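PDB 6HXI: citrate lyase, subunit 1 from Methanosaeta concilii, which probably catalyses the ATP-driven cleavage of citrate with coenzyme A into acetyl-CoA and oxaloacetate, as one subunit of ATP citrate lyase. Local coordinates for residues M276-V284 with A300-D308; I285-H295 with M409-E418. All blocks are in the same frame, centred on the assembly; numbering follows the deposited sequence.

Contact 1. Residues M276-V284 with A300-D308; sequences MVAGGGASV and ANYGEYSGD. With COA (coenzyme A), chain G.
One face of the Tyr305 ring carries Ala278 CB, 3.5 Å above the ring plane and offset toward the rim, a CH-pi contact. Met276 O lies in plane at the edge of that ring, and Met276 CG touches Tyr305 CE1 at 4.0 Å. Tyr305 CG stands between its backbone N and carbonyl carbon (chi1 76°), which lays the ring against Ala278. The Tyr302 ring meets Val284 N at its edge, and its OH donates to Ser283 OG at 2.7 Å. That same OH accepts from Gly274 N of the succinyl-CoA ligase-type alpha subunit, whose Phe273 packs edge-to-face with the ring. A phenylalanine in place of Tyr302 would probably leave Ser283 OG without its donor and the backbone N of the other subunit without its acceptor. The backbones join in a single parallel bridge: Gly279 N binds Tyr305 O at 2.8 Å, from above the carbonyl plane, and Tyr305 N makes a weak bond to Val277 O. Glu304 CG, anti to the backbone N (chi1 -171°), lies 3.3 Å from Gly279 O; the bend at chi2 turns the carboxylate to take Ser306 OG on OE2 and Ser261 OG on OE1. Gly307 CA reaches O5P of coenzyme A at 3.4 Å, and its N binds a citrate ion. With Gly279 at the N-cap of helix 280-292, this is a glycine-rich strand-to-helix turn of a parallel alpha/beta domain, bordering the coenzyme A pocket.

Contact 2. Residues I285-H295 with M409-E418; sequences IYADTICDLGH and MTRIVPLALE
Tyr286 pushes its ring between Met409 on one flank and Ile412 and Val413 on another. Its OH stops 2.6 Å from Met409 O and accepts a hydrogen bond from Gly340 N. Ile412 CG1 meets the ring in plane at the CE2 edge, while Val413 CG2 comes up obliquely to CD2, 3.7 Å away. Met409, extended until it bends at chi3 (81°), runs its CG along CE1 of Tyr286, forms an oblique Met-aromatic contact through SD, and ends with CE against Ile285 CG2 at 3.7 Å. Beside this apolar patch the two threonines meet tip to tip: Thr410 OG1 donates to Thr289 OG1 at 3.0 Å, and Thr289 OG1 in turn donates to Ile285 O, which Thr289 N reaches from the opposite face. Helices 285-292 and 412-417 run in the same general sense, 39° apart with axes 10.0 Å from each other, as neighbouring helices packed against the parallel sheet of an alpha/beta domain. Val413 CG1, set anti to its own N (chi1 174°), lies 3.7 Å from Ile290 CG1 and equally near Leu293 CD1. Past the Schellman motif that ends the first helix at Gly294, Leu417 CB stands 3.9 Å above the His295 ring plane, offset toward the rim, and Leu417 CD1 also touches Ile290 CG2. Leu293 CD1 rests on Pro414 CG, and its CD2 on the carboxylate of Glu418.

Both contacts use helix 280-292, contact 1 at its glycine-rich start and contact 2 along its remainder, and their segments alternate along the chain. They touch directly: Val277 CG1 packs on Tyr286 CD1 at 3.6 Å, and Ala282 CB on Met409 SD at 3.9 Å. Contact 1 is mostly buried, with Gly279 and Ser306 partly exposed, and relies on backbone bonds, serine and tyrosine hydroxyls and a carboxylate. Both border the alpha subunit; contact 1 also adjoins coenzyme A. Contact 2 is mainly helix-to-helix side-chain packing with one threonine pair; it is buried around Tyr286 and Met409 but opens toward solvent at Leu293, His295 and Glu418, at the end away from the cofactor.

Contact 1. Residues M276-V284 with A300-D308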
loop_
_atom_site.group_PDB
_atom_site.type_symbol
_atom_site.label_atom_id
_atom_site.label_comp_id
_atom_site.label_asym_id
_atom_site.label_seq_id
_atom_site.Cartn_x
_atom_site.Cartn_y
_atom_site.Cartn_z
ATOM N N MET C 276 10.885 1.166 -57.628
ATOM C CA MET C 276 10.251 1.101 -56.325
ATOM C C MET C 276 9.683 2.483 -56.078
ATOM O O MET C 276 10.278 3.316 -55.391
ATOM C CB MET C 276 11.191 0.615 -55.226
ATOM C CG MET C 276 10.467 0.403 -53.921
ATOM S SD MET C 276 11.381 -0.591 -52.740
ATOM C CE MET C 276 12.984 0.252 -52.761
ATOM N N VAL C 277 8.548 2.733 -56.726
ATOM C CA VAL C 277 7.862 4.023 -56.714
ATOM C C VAL C 277 6.700 4.033 -55.723
ATOM O O VAL C 277 5.931 3.076 -55.642
ATOM C CB VAL C 277 7.439 4.476 -58.145
ATOM C CG1 VAL C 277 6.783 5.849 -58.121
ATOM C CG2 VAL C 277 8.635 4.471 -59.094
ATOM N N ALA C 278 6.610 5.116 -54.958
ATOM C CA ALA C 278 5.550 5.331 -54.011
ATOM C C ALA C 278 4.334 5.959 -54.704
ATOM O O ALA C 278 4.460 6.969 -55.406
ATOM C CB ALA C 278 6.042 6.222 -52.901
ATOM N N GLY C 279 3.176 5.335 -54.539
ATOM C CA GLY C 279 1.919 5.856 -55.070
ATOM C C GLY C 279 1.449 5.269 -56.377
ATOM O O GLY C 279 2.257 4.977 -57.260
ATOM N N GLY C 280 0.136 5.087 -56.488
ATOM C CA GLY C 280 -0.503 4.587 -57.702
ATOM C C GLY C 280 -0.328 5.544 -58.870
ATOM O O GLY C 280 0.049 5.117 -59.963
ATOM N N GLY C 281 -0.577 6.839 -58.630
ATOM C CA GLY C 281 -0.449 7.897 -59.632
ATOM C C GLY C 281 0.952 8.054 -60.184
ATOM O O GLY C 281 1.149 7.979 -61.399
ATOM N N ALA C 282 1.938 8.264 -59.291
ATOM C CA ALA C 282 3.349 8.460 -59.630
ATOM C C ALA C 282 4.026 7.262 -60.306
ATOM O O ALA C 282 4.860 7.480 -61.185
ATOM C CB ALA C 282 4.124 8.854 -58.392
ATOM N N SER C 283 3.682 6.007 -59.906
ATOM C CA SER C 283 4.303 4.798 -60.474
ATOM C C SER C 283 3.987 4.624 -61.951
ATOM O O SER C 283 4.835 4.181 -62.730
ATOM C CB SER C 283 3.920 3.559 -59.679
ATOM O OG SER C 283 2.513 3.449 -59.552
ATOM N N VAL C 284 2.759 5.007 -62.326
ATOM C CA VAL C 284 2.224 4.990 -63.685
ATOM C C VAL C 284 3.010 6.019 -64.483
ATOM O O VAL C 284 3.469 5.708 -65.583
ATOM C CB VAL C 284 0.691 5.270 -63.663
ATOM C CG1 VAL C 284 0.148 5.564 -65.048
ATOM C CG2 VAL C 284 -0.076 4.105 -63.034
ATOM N N ALA C 300 11.687 -4.021 -66.049
ATOM C CA ALA C 300 11.640 -5.298 -65.357
ATOM C C ALA C 300 10.390 -5.552 -64.514
ATOM O O ALA C 300 10.048 -6.719 -64.262
ATOM C CB ALA C 300 12.874 -5.453 -64.508
ATOM N N ASN C 301 9.721 -4.475 -64.058
ATOM C CA ASN C 301 8.532 -4.612 -63.220
ATOM C C ASN C 301 7.692 -3.341 -63.150
ATOM O O ASN C 301 8.165 -2.255 -63.508
ATOM C CB ASN C 301 8.949 -4.978 -61.781
ATOM C CG ASN C 301 9.536 -3.807 -61.015
ATOM O OD1 ASN C 301 10.573 -3.245 -61.374
ATOM N ND2 ASN C 301 8.865 -3.386 -59.971
ATOM N N TYR C 302 6.454 -3.487 -62.643
ATOM C CA TYR C 302 5.547 -2.401 -62.295
ATOM C C TYR C 302 5.208 -2.664 -60.843
ATOM O O TYR C 302 4.581 -3.672 -60.519
ATOM C CB TYR C 302 4.258 -2.293 -63.157
ATOM C CG TYR C 302 3.295 -1.310 -62.530
ATOM C CD1 TYR C 302 3.498 0.063 -62.646
ATOM C CD2 TYR C 302 2.295 -1.746 -61.662
ATOM C CE1 TYR C 302 2.726 0.974 -61.929
ATOM C CE2 TYR C 302 1.526 -0.841 -60.926
ATOM C CZ TYR C 302 1.721 0.520 -61.092
ATOM O OH TYR C 302 0.934 1.416 -60.405
ATOM N N GLY C 303 5.659 -1.770 -59.987
ATOM C CA GLY C 303 5.445 -1.844 -58.549
ATOM C C GLY C 303 4.908 -0.539 -57.993
ATOM O O GLY C 303 4.995 0.519 -58.641
ATOM N N GLU C 304 4.390 -0.612 -56.762
ATOM C CA GLU C 304 3.747 0.496 -56.068
ATOM C C GLU C 304 3.612 0.163 -54.576
ATOM O O GLU C 304 3.243 -0.951 -54.213
ATOM C CB GLU C 304 2.340 0.665 -56.689
ATOM C CG GLU C 304 1.565 1.884 -56.274
ATOM C CD GLU C 304 0.582 1.644 -55.146
ATOM O OE1 GLU C 304 -0.483 1.029 -55.381
ATOM O OE2 GLU C 304 0.885 2.078 -54.016
ATOM N N TYR C 305 3.916 1.137 -53.732
ATOM C CA TYR C 305 3.725 1.113 -52.280
ATOM C C TYR C 305 3.202 2.499 -51.892
ATOM O O TYR C 305 3.674 3.504 -52.418
ATOM C CB TYR C 305 4.996 0.715 -51.499
ATOM C CG TYR C 305 6.041 1.801 -51.397
ATOM C CD1 TYR C 305 6.980 1.990 -52.408
ATOM C CD2 TYR C 305 6.104 2.631 -50.283
ATOM C CE1 TYR C 305 7.945 2.989 -52.317
ATOM C CE2 TYR C 305 7.052 3.648 -50.189
ATOM C CZ TYR C 305 7.977 3.816 -51.204
ATOM O OH TYR C 305 8.902 4.819 -51.114
ATOM N N SER C 306 2.180 2.554 -51.053
ATOM C CA SER C 306 1.575 3.806 -50.596
ATOM C C SER C 306 0.740 3.512 -49.364
ATOM O O SER C 306 0.822 2.419 -48.828
ATOM C CB SER C 306 0.708 4.412 -51.697
ATOM O OG SER C 306 -0.286 3.471 -52.065
ATOM N N GLY C 307 -0.040 4.478 -48.922
ATOM C CA GLY C 307 -0.908 4.313 -47.757
ATOM C C GLY C 307 -0.163 4.133 -46.453
ATOM O O GLY C 307 -0.617 3.404 -45.570
ATOM N N ASP C 308 0.990 4.806 -46.337
ATOM C CA ASP C 308 1.891 4.808 -45.173
ATOM C C ASP C 308 2.242 3.394 -44.646
ATOM O O ASP C 308 1.866 3.067 -43.512
ATOM C CB ASP C 308 1.370 5.719 -44.046
ATOM C CG ASP C 308 2.390 6.051 -42.948
ATOM O OD1 ASP C 308 3.626 6.046 -43.240
ATOM O OD2 ASP C 308 1.956 6.352 -41.808
HETATM N N1A COA G . -8.968 -6.243 -30.971
HETATM C C2A COA G . -9.750 -6.409 -32.044
HETATM N N3A COA G . -9.792 -5.686 -33.171
HETATM C C4A COA G . -8.946 -4.645 -33.109
HETATM C C5A COA G . -8.085 -4.341 -32.069
HETATM C C6A COA G . -8.085 -5.216 -30.965
HETATM N N6A COA G . -7.245 -5.105 -29.937
HETATM N N7A COA G . -7.435 -3.140 -32.307
HETATM C C8A COA G . -7.898 -2.758 -33.469
HETATM N N9A COA G . -8.821 -3.615 -34.013
HETATM C C1B COA G . -9.553 -3.462 -35.269
HETATM C C2B COA G . -10.357 -2.175 -35.411
HETATM O O2B COA G . -11.619 -2.278 -34.748
HETATM C C3B COA G . -10.503 -2.108 -36.934
HETATM O O3B COA G . -11.546 -2.984 -37.416
HETATM P P3B COA G . -12.349 -2.740 -38.772
HETATM O O7A COA G . -11.337 -2.580 -39.856
HETATM O O8A COA G . -13.224 -3.931 -38.940
HETATM O O9A COA G . -13.222 -1.497 -38.525
HETATM C C4B COA G . -9.214 -2.750 -37.461
HETATM O O4B COA G . -8.635 -3.459 -36.345
HETATM C C5B COA G . -8.208 -1.793 -38.049
HETATM O O5B COA G . -8.109 -0.662 -37.161
HETATM P P1A COA G . -8.025 0.867 -37.734
HETATM O O1A COA G . -7.551 1.861 -36.738
HETATM O O2A COA G . -9.306 1.285 -38.439
HETATM O O3A COA G . -6.900 0.556 -38.822
HETATM P P2A COA G . -5.894 1.303 -39.803
HETATM O O4A COA G . -4.618 1.559 -39.108
HETATM O O5A COA G . -5.694 0.352 -40.960
HETATM O O6A COA G . -6.607 2.682 -40.271
HETATM C CBP COA G . -6.905 3.759 -42.440
HETATM C CCP COA G . -7.462 2.752 -41.427
HETATM C CDP COA G . -7.868 3.819 -43.633
HETATM C CEP COA G . -6.775 5.164 -41.820
HETATM C CAP COA G . -5.503 3.273 -42.902
HETATM O OAP COA G . -5.517 1.892 -43.220
HETATM C C9P COA G . -4.853 4.046 -44.042
HETATM O O9P COA G . -4.272 5.109 -43.812
HETATM N N8P COA G . -4.941 3.503 -45.268
HETATM C C7P COA G . -4.454 4.172 -46.466
HETATM C C6P COA G . -5.576 4.515 -47.407
HETATM C C5P COA G . -5.077 5.117 -48.700
HETATM O O5P COA G . -3.971 4.819 -49.149
HETATM N N4P COA G . -5.886 5.992 -49.295
HETATM C C3P COA G . -5.508 6.739 -50.487
HETATM C C2P COA G . -4.657 7.953 -50.172
HETATM S S1P COA G . -4.477 8.839 -51.746
HETATM O O HOH W 1 7.697 0.673 -58.441
#

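Contact 2. Residues I285-H295 with M409-E418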
loop_
_atom_site.group_PDB
_atom_site.type_symbol
_atom_site.label_atom_id
_atom_site.label_comp_id
_atom_site.label_asym_id
_atom_site.label_seq_id
_atom_site.Cartn_x
_atom_site.Cartn_y
_atom_site.Cartn_z
ATOM N N ILE C 285 3.228 7.220 -63.899
ATOM C CA ILE C 285 3.972 8.312 -64.547
ATOM C C ILE C 285 5.433 7.926 -64.787
ATOM O O ILE C 285 5.955 8.226 -65.864
ATOM C CB ILE C 285 3.814 9.680 -63.820
ATOM C CG1 ILE C 285 2.331 10.106 -63.809
ATOM C CG2 ILE C 285 4.707 10.775 -64.477
ATOM C CD1 ILE C 285 1.976 11.208 -62.862
ATOM N N TYR C 286 6.078 7.240 -63.814
ATOM C CA TYR C 286 7.465 6.776 -63.983
ATOM C C TYR C 286 7.551 5.746 -65.093
ATOM O O TYR C 286 8.480 5.807 -65.881
ATOM C CB TYR C 286 8.043 6.218 -62.683
ATOM C CG TYR C 286 8.608 7.262 -61.748
ATOM C CD1 TYR C 286 7.783 7.961 -60.876
ATOM C CD2 TYR C 286 9.979 7.494 -61.675
ATOM C CE1 TYR C 286 8.301 8.877 -59.965
ATOM C CE2 TYR C 286 10.509 8.410 -60.766
ATOM C CZ TYR C 286 9.664 9.095 -59.908
ATOM O OH TYR C 286 10.158 9.989 -58.991
ATOM N N ALA C 287 6.556 4.841 -65.192
ATOM C CA ALA C 287 6.457 3.835 -66.255
ATOM C C ALA C 287 6.244 4.524 -67.621
ATOM O O ALA C 287 6.872 4.127 -68.596
ATOM C CB ALA C 287 5.317 2.868 -65.964
ATOM N N ASP C 288 5.397 5.587 -67.670
ATOM C CA ASP C 288 5.134 6.378 -68.879
ATOM C C ASP C 288 6.434 6.972 -69.412
ATOM O O ASP C 288 6.698 6.860 -70.608
ATOM C CB ASP C 288 4.103 7.503 -68.626
ATOM C CG ASP C 288 2.660 7.061 -68.341
ATOM O OD1 ASP C 288 2.392 5.837 -68.364
ATOM O OD2 ASP C 288 1.802 7.945 -68.072
ATOM N N THR C 289 7.256 7.568 -68.515
ATOM C CA THR C 289 8.542 8.199 -68.855
ATOM C C THR C 289 9.548 7.174 -69.374
ATOM O O THR C 289 10.209 7.455 -70.363
ATOM C CB THR C 289 9.076 9.034 -67.673
ATOM O OG1 THR C 289 8.020 9.851 -67.169
ATOM C CG2 THR C 289 10.241 9.921 -68.058
ATOM N N ILE C 290 9.653 5.991 -68.729
ATOM C CA ILE C 290 10.571 4.920 -69.169
ATOM C C ILE C 290 10.199 4.455 -70.596
ATOM O O ILE C 290 11.092 4.340 -71.424
ATOM C CB ILE C 290 10.674 3.744 -68.143
ATOM C CG1 ILE C 290 11.109 4.240 -66.741
ATOM C CG2 ILE C 290 11.627 2.648 -68.651
ATOM C CD1 ILE C 290 10.713 3.308 -65.543
ATOM N N CYS C 291 8.884 4.238 -70.880
ATOM C CA CYS C 291 8.352 3.872 -72.204
ATOM C C CYS C 291 8.574 4.989 -73.209
ATOM O O CYS C 291 8.888 4.709 -74.375
ATOM C CB CYS C 291 6.877 3.508 -72.122
ATOM S SG CYS C 291 6.533 2.017 -71.159
ATOM N N ASP C 292 8.391 6.258 -72.769
ATOM C CA ASP C 292 8.603 7.448 -73.605
ATOM C C ASP C 292 10.055 7.598 -74.037
ATOM O O ASP C 292 10.289 8.149 -75.106
ATOM C CB ASP C 292 8.085 8.742 -72.947
ATOM C CG ASP C 292 6.618 9.039 -73.216
ATOM O OD1 ASP C 292 6.236 9.144 -74.417
ATOM O OD2 ASP C 292 5.864 9.231 -72.235
ATOM N N LEU C 293 11.015 7.067 -73.247
ATOM C CA LEU C 293 12.431 7.089 -73.588
ATOM C C LEU C 293 12.863 5.843 -74.395
ATOM O O LEU C 293 14.026 5.736 -74.785
ATOM C CB LEU C 293 13.311 7.312 -72.352
ATOM C CG LEU C 293 13.290 8.729 -71.771
ATOM C CD1 LEU C 293 13.692 8.730 -70.319
ATOM C CD2 LEU C 293 14.167 9.682 -72.562
ATOM N N GLY C 294 11.908 4.952 -74.670
ATOM C CA GLY C 294 12.101 3.730 -75.450
ATOM C C GLY C 294 12.681 2.551 -74.690
ATOM O O GLY C 294 13.292 1.666 -75.298
ATOM N N HIS C 295 12.486 2.515 -73.365
ATOM C CA HIS C 295 13.025 1.451 -72.515
ATOM C C HIS C 295 11.941 0.516 -71.940
ATOM O O HIS C 295 12.164 -0.100 -70.898
ATOM C CB HIS C 295 13.921 2.039 -71.402
ATOM C CG HIS C 295 15.146 2.742 -71.901
ATOM N ND1 HIS C 295 16.395 2.144 -71.849
ATOM C CD2 HIS C 295 15.277 3.981 -72.431
ATOM C CE1 HIS C 295 17.236 3.026 -72.358
ATOM N NE2 HIS C 295 16.611 4.146 -72.724
ATOM N N MET C 409 9.927 15.473 -60.372
ATOM C CA MET C 409 9.580 14.082 -60.019
ATOM C C MET C 409 10.246 12.995 -60.877
ATOM O O MET C 409 10.922 12.114 -60.342
ATOM C CB MET C 409 8.060 13.860 -59.984
ATOM C CG MET C 409 7.668 12.543 -59.333
ATOM S SD MET C 409 5.898 12.222 -59.359
ATOM C CE MET C 409 5.690 11.594 -61.002
ATOM N N THR C 410 10.091 13.088 -62.193
ATOM C CA THR C 410 10.567 12.060 -63.109
ATOM C C THR C 410 11.960 12.347 -63.722
ATOM O O THR C 410 12.349 11.652 -64.668
ATOM C CB THR C 410 9.474 11.800 -64.159
ATOM O OG1 THR C 410 9.832 10.655 -64.922
ATOM C CG2 THR C 410 9.207 12.998 -65.065
ATOM N N ARG C 411 12.723 13.311 -63.148
ATOM C CA ARG C 411 14.048 13.674 -63.646
ATOM C C ARG C 411 15.107 12.572 -63.440
ATOM O O ARG C 411 16.090 12.535 -64.183
ATOM C CB ARG C 411 14.514 15.017 -63.066
ATOM C CG ARG C 411 15.341 15.860 -64.039
ATOM C CD ARG C 411 16.026 17.031 -63.347
ATOM N NE ARG C 411 15.084 18.072 -62.910
ATOM C CZ ARG C 411 15.372 19.035 -62.035
ATOM N NH1 ARG C 411 16.577 19.099 -61.481
ATOM N NH2 ARG C 411 14.455 19.935 -61.705
ATOM N N ILE C 412 14.895 11.660 -62.455
ATOM C CA ILE C 412 15.830 10.554 -62.188
ATOM C C ILE C 412 15.772 9.471 -63.287
ATOM O O ILE C 412 16.701 8.670 -63.394
ATOM C CB ILE C 412 15.717 9.949 -60.760
ATOM C CG1 ILE C 412 14.277 9.446 -60.432
ATOM C CG2 ILE C 412 16.246 10.933 -59.705
ATOM C CD1 ILE C 412 14.240 8.205 -59.538
ATOM N N VAL C 413 14.693 9.459 -64.101
ATOM C CA VAL C 413 14.531 8.505 -65.202
ATOM C C VAL C 413 15.545 8.810 -66.332
ATOM O O VAL C 413 16.377 7.935 -66.586
ATOM C CB VAL C 413 13.065 8.355 -65.698
ATOM C CG1 VAL C 413 12.977 7.463 -66.934
ATOM C CG2 VAL C 413 12.177 7.813 -64.588
ATOM N N PRO C 414 15.563 10.013 -66.978
ATOM C CA PRO C 414 16.579 10.265 -68.023
ATOM C C PRO C 414 18.010 10.269 -67.484
ATOM O O PRO C 414 18.914 9.821 -68.178
ATOM C CB PRO C 414 16.187 11.637 -68.578
ATOM C CG PRO C 414 14.767 11.834 -68.165
ATOM C CD PRO C 414 14.678 11.183 -66.831
ATOM N N LEU C 415 18.198 10.719 -66.227
ATOM C CA LEU C 415 19.482 10.758 -65.505
ATOM C C LEU C 415 20.114 9.349 -65.378
ATOM O O LEU C 415 21.344 9.214 -65.374
ATOM C CB LEU C 415 19.246 11.367 -64.096
ATOM C CG LEU C 415 20.064 12.620 -63.682
ATOM C CD1 LEU C 415 19.854 13.814 -64.638
ATOM C CD2 LEU C 415 19.700 13.051 -62.265
ATOM N N ALA C 416 19.260 8.316 -65.299
ATOM C CA ALA C 416 19.661 6.916 -65.166
ATOM C C ALA C 416 19.715 6.140 -66.494
ATOM O O ALA C 416 20.546 5.237 -66.632
ATOM C CB ALA C 416 18.721 6.214 -64.203
ATOM N N LEU C 417 18.819 6.464 -67.447
ATOM C CA LEU C 417 18.701 5.762 -68.726
ATOM C C LEU C 417 19.434 6.411 -69.901
ATOM O O LEU C 417 19.708 5.712 -70.885
ATOM C CB LEU C 417 17.220 5.528 -69.087
ATOM C CG LEU C 417 16.372 4.774 -68.047
ATOM C CD1 LEU C 417 14.950 4.583 -68.527
ATOM C CD2 LEU C 417 16.982 3.441 -67.704
ATOM N N GLU C 418 19.749 7.723 -69.817
ATOM C CA GLU C 418 20.477 8.442 -70.885
ATOM C C GLU C 418 21.984 8.550 -70.584
ATOM O O GLU C 418 22.797 8.249 -71.465
ATOM C CB GLU C 418 19.876 9.840 -71.163
ATOM C CG GLU C 418 18.416 9.834 -71.585
ATOM C CD GLU C 418 18.182 9.642 -73.070
ATOM O OE1 GLU C 418 18.283 10.643 -73.817
ATOM O OE2 GLU C 418 17.870 8.500 -73.484
#